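Local structure of probable mannosyltransferase KTR4 (5A07) at residues V111-L116 with D148-G153; E117-S122 with L231-N236; Y136-L141 with R162-G167. The protein is a probable mannosyltransferase of the GT-A clan, seen here with guanosine-5'-diphosphate and a manganese ion bound in its pocket. One frame throughout, in Å; residues are numbered along the deposited sequence.

Contact 1 (V111-L116 with D148-G153). With GDP (guanosine-5'-diphosphate), chain F.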
loop_
_atom_site.group_PDB
_atom_site.type_symbol
_atom_site.label_atom_id
_atom_site.label_comp_id
_atom_site.label_asym_id
_atom_site.label_seq_id
_atom_site.Cartn_x
_atom_site.Cartn_y
_atom_site.Cartn_z
ATOM N N VAL B 111 -0.765 -0.686 16.331
ATOM C CA VAL B 111 -2.008 -1.129 16.910
ATOM C C VAL B 111 -2.230 -0.535 18.299
ATOM O O VAL B 111 -1.273 -0.080 18.923
ATOM C CB VAL B 111 -2.050 -2.662 17.105
ATOM C CG1 VAL B 111 -2.268 -3.355 15.759
ATOM C CG2 VAL B 111 -0.773 -3.208 17.652
ATOM N N ARG B 112 -3.497 -0.570 18.714
ATOM C CA ARG B 112 -3.906 -0.122 20.013
ATOM C C ARG B 112 -3.948 -1.316 20.951
ATOM O O ARG B 112 -3.993 -2.466 20.527
ATOM C CB ARG B 112 -5.272 0.516 19.930
ATOM C CG ARG B 112 -5.319 1.844 19.196
ATOM C CD ARG B 112 -6.736 2.232 18.778
ATOM N NE ARG B 112 -6.990 1.325 17.644
ATOM C CZ ARG B 112 -7.628 1.615 16.518
ATOM N NH1 ARG B 112 -8.147 2.813 16.344
ATOM N NH2 ARG B 112 -7.715 0.694 15.554
ATOM N N ASN B 113 -3.890 -1.055 22.268
ATOM C CA ASN B 113 -4.090 -2.134 23.252
ATOM C C ASN B 113 -5.362 -2.921 23.018
ATOM O O ASN B 113 -5.409 -4.175 23.155
ATOM C CB ASN B 113 -4.000 -1.581 24.714
ATOM C CG ASN B 113 -2.536 -1.265 25.097
ATOM O OD1 ASN B 113 -1.674 -2.139 25.119
ATOM N ND2 ASN B 113 -2.258 -0.001 25.338
ATOM N N SER B 114 -6.392 -2.191 22.625
ATOM C CA SER B 114 -7.688 -2.757 22.388
ATOM C C SER B 114 -7.719 -3.622 21.128
ATOM O O SER B 114 -8.709 -4.289 20.939
ATOM C CB SER B 114 -8.762 -1.656 22.260
ATOM O OG SER B 114 -8.481 -0.843 21.188
ATOM N N ASP B 115 -6.632 -3.671 20.326
ATOM C CA ASP B 115 -6.666 -4.454 19.066
ATOM C C ASP B 115 -6.104 -5.811 19.315
ATOM O O ASP B 115 -5.873 -6.597 18.385
ATOM C CB ASP B 115 -5.827 -3.748 18.017
ATOM C CG ASP B 115 -6.487 -2.521 17.489
ATOM O OD1 ASP B 115 -7.712 -2.583 17.224
ATOM O OD2 ASP B 115 -5.831 -1.470 17.354
ATOM N N LEU B 116 -5.841 -6.137 20.578
ATOM C CA LEU B 116 -5.132 -7.372 20.867
ATOM C C LEU B 116 -5.701 -8.651 20.205
ATOM O O LEU B 116 -4.984 -9.396 19.521
ATOM C CB LEU B 116 -5.019 -7.636 22.385
ATOM C CG LEU B 116 -4.384 -8.941 22.702
ATOM C CD1 LEU B 116 -2.935 -8.975 22.296
ATOM C CD2 LEU B 116 -4.514 -9.113 24.243
ATOM N N ASP B 148 1.376 -4.617 29.850
ATOM C CA ASP B 148 1.890 -5.941 30.041
ATOM C C ASP B 148 0.957 -7.051 29.567
ATOM O O ASP B 148 1.442 -8.073 29.116
ATOM C CB ASP B 148 2.192 -6.239 31.522
ATOM C CG ASP B 148 3.452 -5.501 32.013
ATOM O OD1 ASP B 148 4.161 -4.890 31.206
ATOM O OD2 ASP B 148 3.729 -5.542 33.199
ATOM N N GLU B 149 -0.355 -6.885 29.738
ATOM C CA GLU B 149 -1.289 -7.906 29.236
ATOM C C GLU B 149 -1.332 -8.008 27.686
ATOM O O GLU B 149 -1.404 -9.097 27.136
ATOM C CB GLU B 149 -2.710 -7.632 29.748
ATOM C CG GLU B 149 -2.784 -7.959 31.256
ATOM C CD GLU B 149 -4.190 -7.956 31.813
ATOM O OE1 GLU B 149 -5.001 -7.164 31.334
ATOM O OE2 GLU B 149 -4.456 -8.848 32.671
ATOM N N PHE B 150 -1.177 -6.887 27.026
ATOM C CA PHE B 150 -0.928 -6.904 25.548
ATOM C C PHE B 150 0.287 -7.708 25.177
ATOM O O PHE B 150 0.207 -8.697 24.410
ATOM C CB PHE B 150 -0.878 -5.499 25.002
ATOM C CG PHE B 150 -0.846 -5.458 23.508
ATOM C CD1 PHE B 150 0.319 -5.668 22.850
ATOM C CD2 PHE B 150 -2.002 -5.266 22.796
ATOM C CE1 PHE B 150 0.384 -5.660 21.483
ATOM C CE2 PHE B 150 -1.968 -5.222 21.417
ATOM C CZ PHE B 150 -0.794 -5.418 20.760
ATOM N N LYS B 151 1.429 -7.356 25.746
ATOM C CA LYS B 151 2.639 -8.048 25.461
ATOM C C LYS B 151 2.578 -9.505 25.761
ATOM O O LYS B 151 3.039 -10.357 24.956
ATOM C CB LYS B 151 3.794 -7.401 26.217
ATOM C CG LYS B 151 3.951 -5.929 25.894
ATOM C CD LYS B 151 5.196 -5.374 26.601
ATOM C CE LYS B 151 5.137 -3.869 26.622
ATOM N NZ LYS B 151 6.374 -3.392 27.378
ATOM N N ASP B 152 2.042 -9.843 26.933
ATOM C CA ASP B 152 1.939 -11.256 27.311
ATOM C C ASP B 152 1.001 -12.015 26.339
ATOM O O ASP B 152 1.253 -13.219 26.020
ATOM C CB ASP B 152 1.352 -11.385 28.745
ATOM C CG ASP B 152 2.392 -10.999 29.851
ATOM O OD1 ASP B 152 3.603 -11.100 29.580
ATOM O OD2 ASP B 152 1.944 -10.662 30.952
ATOM N N GLY B 153 -0.062 -11.346 25.932
ATOM C CA GLY B 153 -1.027 -11.962 25.014
ATOM C C GLY B 153 -0.340 -12.309 23.684
ATOM O O GLY B 153 -0.463 -13.406 23.145
HETATM P PB GDP F . -8.536 1.406 7.954
HETATM O O1B GDP F . -9.995 1.305 8.192
HETATM O O2B GDP F . -8.039 2.487 7.182
HETATM O O3B GDP F . -7.927 0.086 7.669
HETATM O O3A GDP F . -8.047 1.929 9.411
HETATM P PA GDP F . -7.572 1.158 10.712
HETATM O O1A GDP F . -8.308 1.543 11.921
HETATM O O2A GDP F . -7.366 -0.293 10.572
HETATM O "O5'" GDP F . -6.151 1.819 10.904
HETATM C "C5'" GDP F . -4.925 1.526 10.223
HETATM C "C4'" GDP F . -3.867 0.914 11.125
HETATM O "O4'" GDP F . -3.520 1.899 12.107
HETATM C "C3'" GDP F . -4.307 -0.334 11.871
HETATM O "O3'" GDP F . -3.146 -1.171 12.096
HETATM C "C2'" GDP F . -4.860 0.241 13.185
HETATM O "O2'" GDP F . -4.739 -0.677 14.263
HETATM C "C1'" GDP F . -3.923 1.379 13.390
HETATM N N9 GDP F . -4.520 2.536 14.100
HETATM C C8 GDP F . -5.545 3.339 13.717
HETATM N N7 GDP F . -5.722 4.343 14.667
HETATM C C5 GDP F . -4.769 4.151 15.630
HETATM C C6 GDP F . -4.408 4.855 16.875
HETATM O O6 GDP F . -5.127 5.874 17.131
HETATM N N1 GDP F . -3.399 4.357 17.604
HETATM C C2 GDP F . -2.714 3.208 17.242
HETATM N N2 GDP F . -1.730 2.765 18.017
HETATM N N3 GDP F . -3.015 2.518 16.099
HETATM C C4 GDP F . -3.966 2.981 15.266
#

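Contact 2 (E117-S122 with L231-N236). With MN (manganese (II) ion), chain G; GDP (guanosine-5'-diphosphate), chain F.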
loop_
_atom_site.group_PDB
_atom_site.type_symbol
_atom_site.label_atom_id
_atom_site.label_comp_id
_atom_site.label_asym_id
_atom_site.label_seq_id
_atom_site.Cartn_x
_atom_site.Cartn_y
_atom_site.Cartn_z
ATOM N N GLU B 117 -6.997 -8.830 20.322
ATOM C CA GLU B 117 -7.562 -10.073 19.760
ATOM C C GLU B 117 -7.510 -10.145 18.238
ATOM O O GLU B 117 -7.210 -11.201 17.674
ATOM C CB GLU B 117 -9.003 -10.220 20.216
ATOM C CG GLU B 117 -9.145 -10.465 21.653
ATOM C CD GLU B 117 -10.632 -10.549 22.038
ATOM O OE1 GLU B 117 -11.339 -9.485 21.998
ATOM O OE2 GLU B 117 -11.045 -11.715 22.345
ATOM N N ASP B 118 -7.716 -9.020 17.609
ATOM C CA ASP B 118 -7.780 -8.911 16.138
ATOM C C ASP B 118 -6.401 -8.986 15.543
ATOM O O ASP B 118 -6.223 -9.529 14.483
ATOM C CB ASP B 118 -8.494 -7.602 15.767
ATOM C CG ASP B 118 -10.000 -7.731 15.883
ATOM O OD1 ASP B 118 -10.483 -8.884 16.072
ATOM O OD2 ASP B 118 -10.702 -6.724 15.795
ATOM N N ILE B 119 -5.418 -8.429 16.221
ATOM C CA ILE B 119 -4.046 -8.579 15.745
ATOM C C ILE B 119 -3.531 -9.943 15.958
ATOM O O ILE B 119 -2.797 -10.480 15.092
ATOM C CB ILE B 119 -3.076 -7.471 16.273
ATOM C CG1 ILE B 119 -1.869 -7.358 15.345
ATOM C CG2 ILE B 119 -2.625 -7.729 17.721
ATOM C CD1 ILE B 119 -2.101 -6.898 13.927
ATOM N N ILE B 120 -3.913 -10.604 17.048
ATOM C CA ILE B 120 -3.564 -12.003 17.193
ATOM C C ILE B 120 -4.041 -12.883 16.014
ATOM O O ILE B 120 -3.325 -13.784 15.524
ATOM C CB ILE B 120 -4.073 -12.537 18.565
ATOM C CG1 ILE B 120 -3.111 -12.067 19.673
ATOM C CG2 ILE B 120 -4.122 -14.083 18.539
ATOM C CD1 ILE B 120 -3.630 -12.391 21.080
ATOM N N SER B 121 -5.269 -12.649 15.625
ATOM C CA SER B 121 -5.906 -13.381 14.507
ATOM C C SER B 121 -5.033 -13.220 13.211
ATOM O O SER B 121 -4.639 -14.221 12.549
ATOM C CB SER B 121 -7.295 -12.779 14.306
ATOM O OG SER B 121 -7.893 -13.456 13.254
ATOM N N SER B 122 -4.614 -11.997 12.975
ATOM C CA SER B 122 -3.746 -11.695 11.820
ATOM C C SER B 122 -2.416 -12.375 11.937
ATOM O O SER B 122 -1.943 -12.968 10.966
ATOM C CB SER B 122 -3.550 -10.178 11.658
ATOM O OG SER B 122 -4.752 -9.484 11.495
ATOM N N LEU B 231 1.355 -5.296 8.790
ATOM C CA LEU B 231 0.262 -6.158 9.189
ATOM C C LEU B 231 -0.769 -5.352 9.979
ATOM O O LEU B 231 -0.414 -4.563 10.866
ATOM C CB LEU B 231 0.804 -7.253 10.089
ATOM C CG LEU B 231 -0.198 -8.321 10.442
ATOM C CD1 LEU B 231 -0.606 -9.153 9.230
ATOM C CD2 LEU B 231 0.453 -9.213 11.483
ATOM N N GLU B 232 -2.046 -5.488 9.625
ATOM C CA GLU B 232 -3.122 -4.805 10.340
ATOM C C GLU B 232 -4.029 -5.837 11.021
ATOM O O GLU B 232 -4.001 -7.023 10.683
ATOM C CB GLU B 232 -3.999 -3.985 9.399
ATOM C CG GLU B 232 -3.274 -2.789 8.834
ATOM C CD GLU B 232 -4.158 -1.624 8.426
ATOM O OE1 GLU B 232 -5.409 -1.748 8.368
ATOM O OE2 GLU B 232 -3.554 -0.645 7.946
ATOM N N PRO B 233 -4.765 -5.385 12.018
ATOM C CA PRO B 233 -5.677 -6.313 12.678
ATOM C C PRO B 233 -6.757 -6.852 11.740
ATOM O O PRO B 233 -7.176 -6.160 10.814
ATOM C CB PRO B 233 -6.339 -5.451 13.767
ATOM C CG PRO B 233 -5.387 -4.364 13.996
ATOM C CD PRO B 233 -4.802 -4.077 12.643
ATOM N N ASN B 234 -7.228 -8.059 12.038
ATOM C CA ASN B 234 -8.424 -8.586 11.366
ATOM C C ASN B 234 -8.263 -8.860 9.838
ATOM O O ASN B 234 -9.183 -8.663 9.086
ATOM C CB ASN B 234 -9.607 -7.641 11.582
ATOM C CG ASN B 234 -10.930 -8.356 11.428
ATOM O OD1 ASN B 234 -11.005 -9.580 11.550
ATOM N ND2 ASN B 234 -11.973 -7.607 11.097
ATOM N N VAL B 235 -7.097 -9.329 9.427
ATOM C CA VAL B 235 -6.890 -9.690 8.036
ATOM C C VAL B 235 -6.692 -11.153 7.960
ATOM O O VAL B 235 -6.475 -11.847 8.982
ATOM C CB VAL B 235 -5.698 -8.922 7.409
ATOM C CG1 VAL B 235 -5.908 -7.467 7.579
ATOM C CG2 VAL B 235 -4.361 -9.328 8.034
ATOM N N ASN B 236 -6.732 -11.646 6.739
ATOM C CA ASN B 236 -6.644 -13.069 6.459
ATOM C C ASN B 236 -5.627 -13.357 5.402
ATOM O O ASN B 236 -5.481 -12.564 4.467
ATOM C CB ASN B 236 -8.018 -13.593 5.961
ATOM C CG ASN B 236 -9.116 -13.381 7.006
ATOM O OD1 ASN B 236 -9.182 -14.101 7.996
ATOM N ND2 ASN B 236 -9.851 -12.318 6.861
HETATM MN MN MN G . -7.537 -1.729 8.817
HETATM P PB GDP F . -8.536 1.406 7.954
HETATM O O1B GDP F . -9.995 1.305 8.192
HETATM O O2B GDP F . -8.039 2.487 7.182
HETATM O O3B GDP F . -7.927 0.086 7.669
HETATM O O3A GDP F . -8.047 1.929 9.411
HETATM P PA GDP F . -7.572 1.158 10.712
HETATM O O1A GDP F . -8.308 1.543 11.921
HETATM O O2A GDP F . -7.366 -0.293 10.572
HETATM O "O5'" GDP F . -6.151 1.819 10.904
HETATM C "C5'" GDP F . -4.925 1.526 10.223
HETATM C "C4'" GDP F . -3.867 0.914 11.125
HETATM O "O4'" GDP F . -3.520 1.899 12.107
HETATM C "C3'" GDP F . -4.307 -0.334 11.871
HETATM O "O3'" GDP F . -3.146 -1.171 12.096
HETATM C "C2'" GDP F . -4.860 0.241 13.185
HETATM O "O2'" GDP F . -4.739 -0.677 14.263
HETATM C "C1'" GDP F . -3.923 1.379 13.390
HETATM N N9 GDP F . -4.520 2.536 14.100
HETATM C C8 GDP F . -5.545 3.339 13.717
HETATM N N7 GDP F . -5.722 4.343 14.667
HETATM C C5 GDP F . -4.769 4.151 15.630
HETATM C C6 GDP F . -4.408 4.855 16.875
HETATM O O6 GDP F . -5.127 5.874 17.131
HETATM N N1 GDP F . -3.399 4.357 17.604
HETATM C C2 GDP F . -2.714 3.208 17.242
HETATM N N2 GDP F . -1.730 2.765 18.017
HETATM N N3 GDP F . -3.015 2.518 16.099
HETATM C C4 GDP F . -3.966 2.981 15.266
HETATM O O HOH W 1 -8.091 -11.915 11.172
HETATM O O HOH W 2 -7.453 -3.538 10.380
HETATM O O HOH W 3 -9.850 -1.804 9.332
#

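Contact 3 (Y136-L141 with R162-G167)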
loop_
_atom_site.group_PDB
_atom_site.type_symbol
_atom_site.label_atom_id
_atom_site.label_comp_id
_atom_site.label_asym_id
_atom_site.label_seq_id
_atom_site.Cartn_x
_atom_site.Cartn_y
_atom_site.Cartn_z
ATOM N N TYR B 136 10.877 -14.178 10.889
ATOM C CA TYR B 136 11.142 -12.754 10.999
ATOM C C TYR B 136 10.503 -12.241 12.278
ATOM O O TYR B 136 9.398 -12.666 12.702
ATOM C CB TYR B 136 10.651 -11.984 9.733
ATOM C CG TYR B 136 11.684 -12.196 8.597
ATOM C CD1 TYR B 136 12.853 -11.447 8.566
ATOM C CD2 TYR B 136 11.526 -13.163 7.614
ATOM C CE1 TYR B 136 13.837 -11.657 7.601
ATOM C CE2 TYR B 136 12.506 -13.395 6.659
ATOM C CZ TYR B 136 13.681 -12.655 6.685
ATOM O OH TYR B 136 14.625 -12.847 5.755
ATOM N N PRO B 137 11.113 -11.251 12.875
ATOM C CA PRO B 137 10.584 -10.651 14.090
ATOM C C PRO B 137 9.416 -9.723 13.894
ATOM O O PRO B 137 9.119 -9.306 12.774
ATOM C CB PRO B 137 11.750 -9.766 14.575
ATOM C CG PRO B 137 12.533 -9.460 13.346
ATOM C CD PRO B 137 12.356 -10.634 12.416
ATOM N N TYR B 138 8.674 -9.517 14.973
ATOM C CA TYR B 138 7.582 -8.555 14.995
ATOM C C TYR B 138 7.934 -7.315 15.739
ATOM O O TYR B 138 8.454 -7.370 16.873
ATOM C CB TYR B 138 6.340 -9.146 15.649
ATOM C CG TYR B 138 5.732 -10.299 14.886
ATOM C CD1 TYR B 138 6.270 -11.586 15.032
ATOM C CD2 TYR B 138 4.617 -10.147 14.079
ATOM C CE1 TYR B 138 5.721 -12.686 14.333
ATOM C CE2 TYR B 138 4.082 -11.233 13.368
ATOM C CZ TYR B 138 4.640 -12.481 13.502
ATOM O OH TYR B 138 4.139 -13.567 12.807
ATOM N N THR B 139 7.536 -6.195 15.163
ATOM C CA THR B 139 7.639 -4.926 15.805
ATOM C C THR B 139 6.261 -4.346 15.950
ATOM O O THR B 139 5.501 -4.245 14.945
ATOM C CB THR B 139 8.498 -3.944 14.990
ATOM O OG1 THR B 139 9.834 -4.462 14.826
ATOM C CG2 THR B 139 8.636 -2.603 15.709
ATOM N N PHE B 140 5.899 -3.951 17.186
ATOM C CA PHE B 140 4.646 -3.316 17.430
ATOM C C PHE B 140 4.846 -1.859 17.903
ATOM O O PHE B 140 5.669 -1.617 18.801
ATOM C CB PHE B 140 3.876 -4.038 18.525
ATOM C CG PHE B 140 3.562 -5.443 18.194
ATOM C CD1 PHE B 140 4.480 -6.449 18.429
ATOM C CD2 PHE B 140 2.378 -5.753 17.575
ATOM C CE1 PHE B 140 4.216 -7.750 18.124
ATOM C CE2 PHE B 140 2.117 -7.075 17.254
ATOM C CZ PHE B 140 2.993 -8.058 17.521
ATOM N N LEU B 141 4.061 -0.957 17.362
ATOM C CA LEU B 141 4.098 0.447 17.728
ATOM C C LEU B 141 2.774 0.953 18.093
ATOM O O LEU B 141 1.775 0.513 17.569
ATOM C CB LEU B 141 4.635 1.321 16.570
ATOM C CG LEU B 141 6.002 0.980 15.999
ATOM C CD1 LEU B 141 6.422 1.856 14.767
ATOM C CD2 LEU B 141 7.080 1.027 17.101
ATOM N N ARG B 162 10.429 -16.589 18.814
ATOM C CA ARG B 162 10.114 -15.491 17.952
ATOM C C ARG B 162 10.436 -14.204 18.690
ATOM O O ARG B 162 9.981 -13.952 19.795
ATOM C CB ARG B 162 8.635 -15.481 17.581
ATOM C CG ARG B 162 8.270 -14.489 16.468
ATOM C CD ARG B 162 8.783 -14.949 15.094
ATOM N NE ARG B 162 8.094 -16.103 14.542
ATOM C CZ ARG B 162 8.584 -17.354 14.498
ATOM N NH1 ARG B 162 9.815 -17.623 14.942
ATOM N NH2 ARG B 162 7.828 -18.341 14.105
ATOM N N VAL B 163 11.180 -13.350 18.031
ATOM C CA VAL B 163 11.499 -12.000 18.612
ATOM C C VAL B 163 10.358 -11.033 18.401
ATOM O O VAL B 163 9.814 -10.940 17.255
ATOM C CB VAL B 163 12.775 -11.489 17.966
ATOM C CG1 VAL B 163 13.071 -10.046 18.395
ATOM C CG2 VAL B 163 13.878 -12.450 18.327
ATOM N N VAL B 164 9.905 -10.390 19.502
ATOM C CA VAL B 164 8.923 -9.361 19.488
ATOM C C VAL B 164 9.456 -8.081 20.163
ATOM O O VAL B 164 10.074 -8.182 21.205
ATOM C CB VAL B 164 7.613 -9.795 20.114
ATOM C CG1 VAL B 164 7.061 -11.018 19.357
ATOM C CG2 VAL B 164 7.835 -10.218 21.563
ATOM N N GLU B 165 9.243 -6.921 19.576
ATOM C CA GLU B 165 9.610 -5.660 20.223
ATOM C C GLU B 165 8.447 -4.730 20.214
ATOM O O GLU B 165 7.627 -4.736 19.273
ATOM C CB GLU B 165 10.830 -5.032 19.516
ATOM C CG GLU B 165 12.104 -5.882 19.635
ATOM C CD GLU B 165 13.368 -5.265 18.997
ATOM O OE1 GLU B 165 13.261 -4.318 18.170
ATOM O OE2 GLU B 165 14.452 -5.848 19.215
ATOM N N PHE B 166 8.298 -3.988 21.299
ATOM C CA PHE B 166 7.194 -3.056 21.491
ATOM C C PHE B 166 7.683 -1.678 21.714
ATOM O O PHE B 166 8.559 -1.487 22.583
ATOM C CB PHE B 166 6.392 -3.447 22.757
ATOM C CG PHE B 166 5.844 -4.876 22.704
ATOM C CD1 PHE B 166 6.621 -5.950 23.146
ATOM C CD2 PHE B 166 4.595 -5.147 22.142
ATOM C CE1 PHE B 166 6.152 -7.254 23.085
ATOM C CE2 PHE B 166 4.131 -6.439 22.060
ATOM C CZ PHE B 166 4.900 -7.498 22.497
ATOM N N GLY B 167 7.144 -0.722 20.989
ATOM C CA GLY B 167 7.561 0.661 21.103
ATOM C C GLY B 167 6.439 1.628 21.186
ATOM O O GLY B 167 5.372 1.488 20.560
HETATM O O HOH W 4 11.965 -5.497 16.129
#

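Contact 1 (V111-L116 with D148-G153)
The ring of Phe150 reaches from helix 148-156 into the turn after strand 105-110, where it meets Leu116, Asn113, Arg112 and Val111. CD1 of Leu116 lies over one face as a CH-pi contact, 4.1 Å from the centroid of the Phe150 ring and 21° off the ring normal; the two side chains run antiparallel alongside each other. The carbonyl O of Asn113 comes to the ring edge in its plane, while Arg112 O approaches CE2 of Phe150 obliquely at 3.5 Å. At the far end, CZ of Phe150 touches CG2 of Val111 at 3.8 Å, the two side chains crossing at about a right angle. Phe150 gets this far because its CG stands anti to the backbone N (chi1 -171°), which sends the ring out from the helix. No hydrogen bond joins the two segments; OD1 of Asn113 meets Phe150 at CB, and its amide is held by Thr147 N and Glu145 O just before the helix.

In this GT-A nucleotide-binding domain the turn that receives Phe150 also forms a wall of the guanosine-5'-diphosphate pocket. Val111 O accepts a weak hydrogen bond from N2 of guanosine-5'-diphosphate at 3.0 Å. The Arg112 guanidinium lays one face over the imidazole part of the base, offset toward the rim, with NH1 of Arg112 3.3 Å from N7 of guanosine-5'-diphosphate. What fixes its rotation is a salt bridge to Asp115, whose OD2 accepts from Arg112 NE at 3.0 Å, in the guanidinium plane and on the syn side of the carboxylate. The same oxygen takes Arg112 N on its anti side at 2.8 Å, N-H...O angle 163°, so one oxygen grips both the backbone N and the NE of Arg112. Phe146 and Phe166 also pack on Phe150.

Contact 2 (E117-S122 with L231-N236)
Ser122, Asp118 and Ile119 of helix 116-131 face the loop that follows strand 227-230, the metal-binding loop of the GT-A fold, in the place of its DXD motif. Ser122 turns its hydroxyl into the bend of this loop, OG lying anti to the carbonyl carbon (chi1 -58°). There OG of Ser122 donates to Glu232 O at 2.7 Å, in the carbonyl plane and on a lone pair, and accepts from Val235 N at 3.1 Å with an almost straight N-H...O angle of 175°. A single hydroxyl thus satisfies two buried backbone groups, one on each side of Pro233 and Asn234. One helical turn earlier, Asp118 O receives Asn234 N at 3.0 Å, the donor standing well above the carbonyl plane, and CB of Asp118 rests against CB of Pro233.

Ile119 sends CG1 anti to its backbone N (chi1 -158°), which carries CD1 across to the Glu232-Pro233 peptide, 3.6 Å from Pro233 N. The same methyl abuts the side chain of Leu231, whose isobutyl group also packs on Ser122 CB.

Glu232 points its CB the other way, and its extended chain delivers OE1 to the manganese ion at 2.2 Å, while OE2 forms a salt bridge with Arg230. The ion's coordination is completed by His381, two waters and oxygens of both phosphates of guanosine-5'-diphosphate. One of those waters bonds to Pro233 O at 2.7 Å, so the helix-held loop reaches the ion in a second way. Next to Ser122, a water 2.6 Å from OG of Ser121 donates to Val235 O.

Contact 3 (Y136-L141 with R162-G167)
Arg162 meets Tyr138 where the two segments come together. With CG anti to the backbone N (chi1 -170°), the arginine sets that carbon in the plane of the Tyr138 ring at its edge, 3.8 Å from CE1 of Tyr138, and bends at the next two torsions turn the guanidinium nearly coplanar with the ring. Arg162 NH2 and Tyr138 OH both reach Glu127. Val163 follows, its CB 3.9 Å from CB of Pro137 and its O accepting from Tyr138 N. Val164 pairs with Tyr138, CG1 lying near the tyrosine CB on the face shared with Phe140 and Phe166.

Glu165 turns to the face of Thr139. Its backbone bonds in both directions, N to Tyr138 O at 2.9 Å and O to Phe140 N at 2.8 Å, while a water links Thr139 OG1 to Glu165 OE1, weakly on the glutamate side; OE1 also pairs with Lys224. Phe166 lies beside Phe140, both pointing the same way, their planes 13° apart but displaced, with little face-to-face overlap; CE2 of Phe166 is 3.6 Å from CD1 of Phe140. Gly167 N then donates to Phe140 O, and its CA sits under CD2 of Leu141. With Tyr138 to Leu141 paired in order with Val164 to Gly167 and strand directions 16° apart, these are the parallel strands of a beta-alpha-beta unit connected through helix 148-156, part of the Rossmann-like sheet of a GT-A fold.

How the contacts relate
The three contacts lie on the same side of the chain's centre, beside the guanosine-5'-diphosphate pocket. Contacts 1 and 2 have centres about 12 Å apart, and both touch the nucleotide; they meet where CG1 of Val111 packs on CG of Pro233 at 3.7 Å and on CD1 of Ile119. Contact 3 lies about 12 Å from contact 1, centre to centre, joined through Val111 N to Leu141 O at 3.1 Å, a probable hydrogen bond, and through the Phe150 and Phe166 rings. It does not touch contact 2, and stands back from the ligands: the Leu141 side chain is about 7 Å from guanosine-5'-diphosphate, that of Phe140 about 14 Å from manganese.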